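Local coordinates for helicase of the snf2/rad54 family (PDB 1Z5Z), which forms the C-terminal part of a SWI2/SNF2 ATPase core that probably couples ATP hydrolysis to movement along duplex DNA, at residues Ala184-His189 and Ile216-Ile221; Ala116-Phe121 and Asp191-Pro196; Thr38-Ala43 and Val92-Lys97. All coordinates share one frame; numbering follows the deposited sequence.

Contact 1 (Ala184-His189 and Ile216-Ile221)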
# COMPACT_ATOMS: atom_id res chain seq x y z
N ALA A 184 18.14 -2.55 -6.99
CA ALA A 184 16.85 -2.38 -7.64
C ALA A 184 16.86 -1.17 -8.61
O ALA A 184 17.35 -0.09 -8.27
CB ALA A 184 15.73 -2.21 -6.59
N ASN A 185 16.33 -1.38 -9.80
CA ASN A 185 16.26 -0.39 -10.86
C ASN A 185 14.87 0.20 -10.84
O ASN A 185 14.64 1.29 -11.31
CB ASN A 185 16.46 -1.07 -12.24
CG ASN A 185 17.75 -1.89 -12.31
OD1 ASN A 185 17.75 -3.12 -12.22
ND2 ASN A 185 18.86 -1.19 -12.43
N ARG A 186 13.93 -0.55 -10.28
CA ARG A 186 12.53 -0.13 -10.25
C ARG A 186 11.97 -0.43 -8.86
O ARG A 186 12.20 -1.50 -8.29
CB ARG A 186 11.79 -0.90 -11.32
CG ARG A 186 10.33 -0.70 -11.38
CD ARG A 186 9.98 0.33 -12.41
NE ARG A 186 10.62 0.10 -13.70
CZ ARG A 186 10.17 0.63 -14.84
NH1 ARG A 186 9.07 1.38 -14.82
NH2 ARG A 186 10.82 0.44 -15.99
N VAL A 187 11.23 0.52 -8.31
CA VAL A 187 10.67 0.35 -6.99
C VAL A 187 9.19 0.68 -7.10
O VAL A 187 8.83 1.72 -7.66
CB VAL A 187 11.33 1.34 -5.94
CG1 VAL A 187 10.69 1.14 -4.56
CG2 VAL A 187 12.84 1.11 -5.86
N ILE A 188 8.35 -0.23 -6.61
CA ILE A 188 6.90 -0.01 -6.57
C ILE A 188 6.46 0.08 -5.09
O ILE A 188 6.63 -0.90 -4.31
CB ILE A 188 6.12 -1.18 -7.20
CG1 ILE A 188 6.42 -1.26 -8.70
CG2 ILE A 188 4.59 -1.01 -6.97
CD1 ILE A 188 5.73 -2.45 -9.41
N HIS A 189 5.94 1.23 -4.68
CA HIS A 189 5.42 1.37 -3.32
C HIS A 189 3.93 1.04 -3.44
O HIS A 189 3.12 1.85 -3.85
CB HIS A 189 5.73 2.76 -2.79
CG HIS A 189 7.20 2.99 -2.58
ND1 HIS A 189 7.95 2.25 -1.69
CD2 HIS A 189 8.07 3.81 -3.21
CE1 HIS A 189 9.22 2.60 -1.78
NE2 HIS A 189 9.32 3.55 -2.70
N ILE A 216 13.74 3.95 -11.06
CA ILE A 216 12.41 4.49 -11.39
C ILE A 216 11.46 4.12 -10.25
O ILE A 216 11.26 2.92 -10.00
CB ILE A 216 11.86 3.90 -12.68
CG1 ILE A 216 12.73 4.36 -13.86
CG2 ILE A 216 10.39 4.31 -12.85
CD1 ILE A 216 12.16 4.02 -15.22
N VAL A 217 10.89 5.12 -9.58
CA VAL A 217 9.96 4.94 -8.45
C VAL A 217 8.49 5.11 -8.80
O VAL A 217 8.11 6.06 -9.48
CB VAL A 217 10.29 5.92 -7.31
CG1 VAL A 217 9.34 5.73 -6.16
CG2 VAL A 217 11.69 5.70 -6.84
N HIS A 218 7.64 4.18 -8.34
CA HIS A 218 6.20 4.26 -8.58
C HIS A 218 5.39 4.20 -7.27
O HIS A 218 5.56 3.29 -6.44
CB HIS A 218 5.70 3.10 -9.47
CG HIS A 218 6.27 3.08 -10.85
ND1 HIS A 218 7.12 2.08 -11.28
CD2 HIS A 218 6.07 3.89 -11.91
CE1 HIS A 218 7.41 2.28 -12.55
NE2 HIS A 218 6.79 3.37 -12.96
N LYS A 219 4.48 5.14 -7.08
CA LYS A 219 3.65 5.10 -5.87
C LYS A 219 2.24 4.81 -6.30
O LYS A 219 1.62 5.64 -6.96
CB LYS A 219 3.66 6.44 -5.12
CG LYS A 219 4.95 6.75 -4.44
CD LYS A 219 4.97 8.23 -3.99
CE LYS A 219 3.71 8.59 -3.22
NZ LYS A 219 3.20 9.95 -3.56
N LEU A 220 1.71 3.64 -5.92
CA LEU A 220 0.37 3.31 -6.31
C LEU A 220 -0.62 4.09 -5.44
O LEU A 220 -0.48 4.12 -4.21
CB LEU A 220 0.14 1.80 -6.16
CG LEU A 220 1.14 0.90 -6.95
CD1 LEU A 220 0.56 -0.49 -7.04
CD2 LEU A 220 1.39 1.43 -8.37
N ILE A 221 -1.63 4.68 -6.06
CA ILE A 221 -2.64 5.46 -5.32
C ILE A 221 -4.04 5.13 -5.78
O ILE A 221 -4.33 5.23 -6.98
CB ILE A 221 -2.43 6.97 -5.51
CG1 ILE A 221 -1.11 7.39 -4.85
CG2 ILE A 221 -3.59 7.76 -4.88
CD1 ILE A 221 -0.83 8.88 -5.02
O HOH W 1 1.53 3.98 -2.29

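Contact 2 (Ala116-Phe121 and Asp191-Pro196)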
# COMPACT_ATOMS: atom_id res chain seq x y z
N ALA A 116 11.74 -4.02 -6.92
CA ALA A 116 11.47 -4.20 -5.48
C ALA A 116 10.06 -3.65 -5.21
O ALA A 116 9.73 -2.55 -5.64
CB ALA A 116 12.51 -3.45 -4.61
N ILE A 117 9.22 -4.43 -4.52
CA ILE A 117 7.85 -4.01 -4.24
C ILE A 117 7.64 -3.98 -2.70
O ILE A 117 7.85 -4.99 -2.02
CB ILE A 117 6.82 -4.97 -4.88
CG1 ILE A 117 7.08 -5.08 -6.40
CG2 ILE A 117 5.39 -4.46 -4.56
CD1 ILE A 117 6.43 -6.32 -7.11
N PHE A 118 7.22 -2.84 -2.17
CA PHE A 118 7.03 -2.67 -0.72
C PHE A 118 5.57 -2.59 -0.37
O PHE A 118 4.80 -2.00 -1.13
CB PHE A 118 7.66 -1.33 -0.23
CG PHE A 118 9.19 -1.30 -0.20
CD1 PHE A 118 9.93 -1.08 -1.35
CD2 PHE A 118 9.88 -1.47 1.01
CE1 PHE A 118 11.37 -1.02 -1.31
CE2 PHE A 118 11.27 -1.42 1.07
CZ PHE A 118 12.02 -1.20 -0.10
N THR A 119 5.18 -3.14 0.77
CA THR A 119 3.81 -3.01 1.26
C THR A 119 3.88 -3.00 2.79
O THR A 119 4.85 -3.49 3.38
CB THR A 119 2.87 -4.17 0.80
OG1 THR A 119 1.68 -4.11 1.57
CG2 THR A 119 3.49 -5.56 1.02
N GLN A 120 2.88 -2.42 3.45
CA GLN A 120 2.89 -2.35 4.92
C GLN A 120 2.24 -3.59 5.51
O GLN A 120 2.24 -3.74 6.74
CB GLN A 120 2.08 -1.13 5.39
CG GLN A 120 0.58 -1.20 5.06
CD GLN A 120 -0.09 0.17 5.21
OE1 GLN A 120 -0.16 0.96 4.25
NE2 GLN A 120 -0.56 0.45 6.39
N PHE A 121 1.66 -4.46 4.67
CA PHE A 121 1.00 -5.67 5.18
C PHE A 121 1.70 -6.98 4.79
O PHE A 121 1.90 -7.27 3.59
CB PHE A 121 -0.44 -5.76 4.65
CG PHE A 121 -1.32 -4.58 5.03
CD1 PHE A 121 -1.88 -3.79 4.03
CD2 PHE A 121 -1.65 -4.31 6.37
CE1 PHE A 121 -2.75 -2.73 4.33
CE2 PHE A 121 -2.54 -3.24 6.68
CZ PHE A 121 -3.08 -2.45 5.64
N ASP A 191 1.59 0.47 -1.25
CA ASP A 191 0.70 1.25 -0.40
C ASP A 191 1.61 2.14 0.46
O ASP A 191 2.84 1.97 0.45
CB ASP A 191 -0.22 0.35 0.46
CG ASP A 191 0.53 -0.73 1.17
OD1 ASP A 191 0.17 -1.92 1.01
OD2 ASP A 191 1.50 -0.39 1.91
N ARG A 192 1.01 3.08 1.18
CA ARG A 192 1.76 4.04 1.96
C ARG A 192 2.34 3.47 3.24
O ARG A 192 1.80 3.70 4.29
CB ARG A 192 0.87 5.26 2.28
CG ARG A 192 1.69 6.56 2.32
CD ARG A 192 0.90 7.80 2.68
NE ARG A 192 1.64 8.98 2.22
CZ ARG A 192 1.49 9.55 1.02
NH1 ARG A 192 2.21 10.61 0.71
NH2 ARG A 192 0.59 9.10 0.14
N TRP A 193 3.44 2.74 3.13
CA TRP A 193 4.07 2.08 4.29
C TRP A 193 5.10 2.96 5.02
O TRP A 193 5.47 2.71 6.17
CB TRP A 193 4.83 0.84 3.83
CG TRP A 193 5.98 1.16 2.87
CD1 TRP A 193 5.91 1.26 1.51
CD2 TRP A 193 7.35 1.44 3.22
NE1 TRP A 193 7.12 1.59 0.99
CE2 TRP A 193 8.03 1.71 2.01
CE3 TRP A 193 8.06 1.51 4.44
CZ2 TRP A 193 9.41 2.03 1.97
CZ3 TRP A 193 9.43 1.83 4.40
CH2 TRP A 193 10.09 2.09 3.18
N TRP A 194 5.59 3.95 4.29
CA TRP A 194 6.65 4.81 4.77
C TRP A 194 6.32 5.91 5.74
O TRP A 194 5.17 6.35 5.92
CB TRP A 194 7.41 5.41 3.56
CG TRP A 194 6.65 6.46 2.84
CD1 TRP A 194 6.56 7.80 3.18
CD2 TRP A 194 5.82 6.28 1.69
NE1 TRP A 194 5.73 8.45 2.30
CE2 TRP A 194 5.27 7.54 1.38
CE3 TRP A 194 5.49 5.17 0.89
CZ2 TRP A 194 4.40 7.72 0.30
CZ3 TRP A 194 4.63 5.35 -0.18
CH2 TRP A 194 4.09 6.61 -0.47
N ASN A 195 7.38 6.35 6.39
CA ASN A 195 7.29 7.41 7.37
C ASN A 195 7.10 8.75 6.68
O ASN A 195 7.98 9.19 5.93
CB ASN A 195 8.57 7.44 8.18
CG ASN A 195 8.52 8.45 9.26
OD1 ASN A 195 7.98 9.55 9.07
ND2 ASN A 195 9.08 8.11 10.42
N PRO A 196 5.97 9.44 6.95
CA PRO A 196 5.62 10.75 6.38
C PRO A 196 6.73 11.79 6.52
O PRO A 196 7.09 12.47 5.56
CB PRO A 196 4.39 11.16 7.19
CG PRO A 196 3.81 9.89 7.61
CD PRO A 196 5.00 9.06 7.99

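Contact 3 (Thr38-Ala43 and Val92-Lys97)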
# COMPACT_ATOMS: atom_id res chain seq x y z
N THR A 38 -11.72 -1.74 -8.39
CA THR A 38 -12.60 -2.60 -9.15
C THR A 38 -13.99 -2.41 -8.51
O THR A 38 -14.10 -1.98 -7.37
CB THR A 38 -12.25 -4.06 -8.91
OG1 THR A 38 -12.38 -4.30 -7.51
CG2 THR A 38 -10.82 -4.40 -9.39
N PRO A 39 -15.06 -2.75 -9.24
CA PRO A 39 -16.41 -2.61 -8.67
C PRO A 39 -16.52 -3.29 -7.29
O PRO A 39 -17.11 -2.73 -6.35
CB PRO A 39 -17.29 -3.30 -9.72
CG PRO A 39 -16.62 -2.97 -10.98
CD PRO A 39 -15.12 -3.15 -10.66
N GLU A 40 -15.96 -4.50 -7.17
CA GLU A 40 -16.01 -5.21 -5.91
C GLU A 40 -15.34 -4.32 -4.83
O GLU A 40 -15.94 -4.03 -3.79
CB GLU A 40 -15.30 -6.57 -6.03
CG GLU A 40 -15.23 -7.40 -4.70
CD GLU A 40 -14.36 -8.69 -4.80
OE1 GLU A 40 -13.51 -8.79 -5.70
OE2 GLU A 40 -14.51 -9.59 -3.94
N GLN A 41 -14.13 -3.83 -5.11
CA GLN A 41 -13.42 -2.98 -4.15
C GLN A 41 -14.18 -1.71 -3.77
O GLN A 41 -14.20 -1.32 -2.60
CB GLN A 41 -12.03 -2.58 -4.69
CG GLN A 41 -10.99 -3.70 -4.71
CD GLN A 41 -9.64 -3.25 -5.28
OE1 GLN A 41 -9.55 -2.77 -6.42
NE2 GLN A 41 -8.58 -3.39 -4.47
N ALA A 42 -14.81 -1.07 -4.76
CA ALA A 42 -15.54 0.16 -4.50
C ALA A 42 -16.73 -0.13 -3.61
O ALA A 42 -17.05 0.65 -2.71
CB ALA A 42 -15.99 0.80 -5.82
N ALA A 43 -17.38 -1.27 -3.84
CA ALA A 43 -18.52 -1.61 -2.99
C ALA A 43 -18.09 -1.87 -1.55
O ALA A 43 -18.78 -1.46 -0.63
CB ALA A 43 -19.23 -2.83 -3.53
N VAL A 92 -5.13 -11.19 -9.90
CA VAL A 92 -4.78 -9.84 -10.31
C VAL A 92 -6.07 -9.08 -10.48
O VAL A 92 -6.25 -7.95 -10.01
CB VAL A 92 -4.07 -9.84 -11.69
CG1 VAL A 92 -3.88 -8.39 -12.18
CG2 VAL A 92 -2.75 -10.57 -11.59
N ARG A 93 -6.99 -9.75 -11.16
CA ARG A 93 -8.33 -9.24 -11.51
C ARG A 93 -9.13 -8.55 -10.42
O ARG A 93 -9.88 -7.61 -10.69
CB ARG A 93 -9.19 -10.40 -12.08
CG ARG A 93 -10.70 -10.11 -12.25
CD ARG A 93 -11.45 -11.26 -12.84
NE ARG A 93 -10.81 -12.57 -12.63
CZ ARG A 93 -11.47 -13.73 -12.68
NH1 ARG A 93 -10.82 -14.83 -12.47
NH2 ARG A 93 -12.78 -13.77 -12.74
N ARG A 94 -8.99 -9.00 -9.18
CA ARG A 94 -9.74 -8.41 -8.08
C ARG A 94 -9.14 -7.10 -7.53
O ARG A 94 -9.77 -6.41 -6.72
CB ARG A 94 -9.87 -9.44 -6.97
CG ARG A 94 -10.57 -10.72 -7.44
CD ARG A 94 -10.70 -11.70 -6.28
NE ARG A 94 -11.55 -11.17 -5.23
CZ ARG A 94 -11.68 -11.73 -4.03
NH1 ARG A 94 -12.48 -11.20 -3.12
NH2 ARG A 94 -10.99 -12.82 -3.75
N SER A 95 -7.96 -6.74 -8.01
CA SER A 95 -7.32 -5.53 -7.50
C SER A 95 -6.84 -4.48 -8.54
O SER A 95 -5.97 -4.74 -9.33
CB SER A 95 -6.14 -5.97 -6.57
OG SER A 95 -5.21 -4.89 -6.37
N GLY A 96 -7.42 -3.28 -8.50
CA GLY A 96 -6.97 -2.23 -9.40
C GLY A 96 -5.45 -2.07 -9.35
O GLY A 96 -4.83 -1.93 -10.41
N LYS A 97 -4.86 -2.12 -8.14
CA LYS A 97 -3.41 -2.00 -7.94
C LYS A 97 -2.61 -3.16 -8.52
O LYS A 97 -1.57 -2.95 -9.14
CB LYS A 97 -3.06 -1.89 -6.42
CG LYS A 97 -3.36 -0.52 -5.80
CD LYS A 97 -2.69 -0.39 -4.42
CE LYS A 97 -3.09 0.89 -3.74
NZ LYS A 97 -2.60 0.91 -2.34
O HOH W 2 -6.59 -1.67 -5.75

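Contact 1 (Ala184-His189 and Ile216-Ile221)
R186 lies alongside I216, and the CD1 methyl of I216 covers one face of the arginine's guanidinium, 3.8 Å above the plane and offset toward the rim. The arginine suits a largely buried strand position because its CD can pack apolarly while its guanidinium is paired with D113, NE forming a salt bridge. With CG anti to the backbone N (chi1 175°) and bends at chi2 and chi3, the chain curls back toward its neighbour. There the guanidinium meets the imidazole of H218 edge against edge, the two planes only 21° apart; H218 ND1 is buried without a polar partner.

These are adjacent parallel strands of the RecA-like helicase sheet, where 186-189 runs between 216-222 and 115-119. The backbones alternate donors and acceptors: V187 N gives to I216 O (2.9 Å), H218 N to V187 O (2.8 Å), and H189 N to H218 O (2.7 Å, 171° at the hydrogen). Beta-branched V187 and V217 fit this extended chain, on the face shared with H189, whose ring edge carries CD2 to 3.7 Å from V217 CG1. On the R186 face, I188 CG2 rests 3.9 Å from L220 CG. A water donates to both H189 O and L220 O.

Contact 2 (Ala116-Phe121 and Asp191-Pro196)
T119 and Q120 hold the carboxylate of D191 at the C-terminal end of strand 115-119, one oxygen each. T119 OG1 donates to D191 OD1 (2.7 Å), and Q120 N donates to D191 OD2 (2.9 Å) in a bent bond; each carboxylate oxygen of D191 accepts on its syn lone pair. The same threonine hydroxyl builds an ST turn, accepting from F121 N at 3.1 Å along an almost straight 174° line just where the strand gives way to helix 122-136. Threonine suits this place because its one oxygen can donate to the loop and accept from its own chain; OG1 sits anti to the backbone N (chi1 167°), which brings it within reach of both.

Beside these bonds two aromatic rings come together. The six-membered ring of W193 and the ring of F118 are nearly parallel, 11° apart, but so far offset, with centroids 4.9 Å apart, that they barely overlap. F118 CD2 lies over the rim of one indole face, and CB of W194 covers the centre of the opposite face.

Further out, the carboxylate of D80 lies close to D191 OD1. H189 helps to position the indole, its ND1 hydrogen-bonded to W193 NE1, while that same NE1 sits only 3.2 Å from F118 CB.

Contact 3 (Thr38-Ala43 and Val92-Lys97)
Q41 OE1 is gripped by two backbone N-H groups, one from each side of the contact. T38 N approaches in the carbonyl plane, on a lone pair, at 3.1 Å; G96 N comes across from the other segment at 3.0 Å, its N-H aimed almost straight (175°) though tilted 31° from that plane. The first N-H groups of a helix lack partners within it, so a glutamine oxygen here can serve the starts of two helices together. Its other end is equally useful: Q41 NE2 donates to I78 O and to a water that also accepts from K97 N. At G96, which has no side chain, segment 92-97 comes close to T38, whose CG2 packs 3.7 Å from G96 N.

At the flank, E40 and R94 form a side-on salt bridge in which NE reaches OE1 (3.1 Å) and NH1 reaches OE2 (2.7 Å). Carboxylate and guanidinium are nearly coplanar, which lets both nitrogens point at oxygens together. E40 extends to this partner with CG anti to the backbone N (chi1 177°). The charges are shared further, as K86 also pairs with E40 OE2, while R94 NH2 donates to the carbonyls of G87 and E89.

Both segments start helices. S95 is the N-cap of helix 96-110, its OG bonded to M98 N and also to D80 O. For helix 39-55, T38 OG1 accepts from Q41 N at 3.0 Å, and with the return bond from T38 N to the glutamine oxygen this makes a classical capping box.

In the fold
From the N terminus, the chain runs through edge strand 29-35 into helix 39-55. Contact 3 then closes the first long loop, bringing the start of that helix against the start of helix 96-110 after a largely helical excursion. Helix 96-110 leads into strand 115-119, where contact 2 opens. Before that loop closes at 191-196, contact 1 opens on strand 186-189, and it closes later on strand 216-222, so contacts 1 and 2 cross while contact 3 precedes both. Contacts 1 and 2 share the sheet through neighbouring strands 186-189 and 115-119. K97 of contact 3 joins the helical part to them, touching L220 and D191.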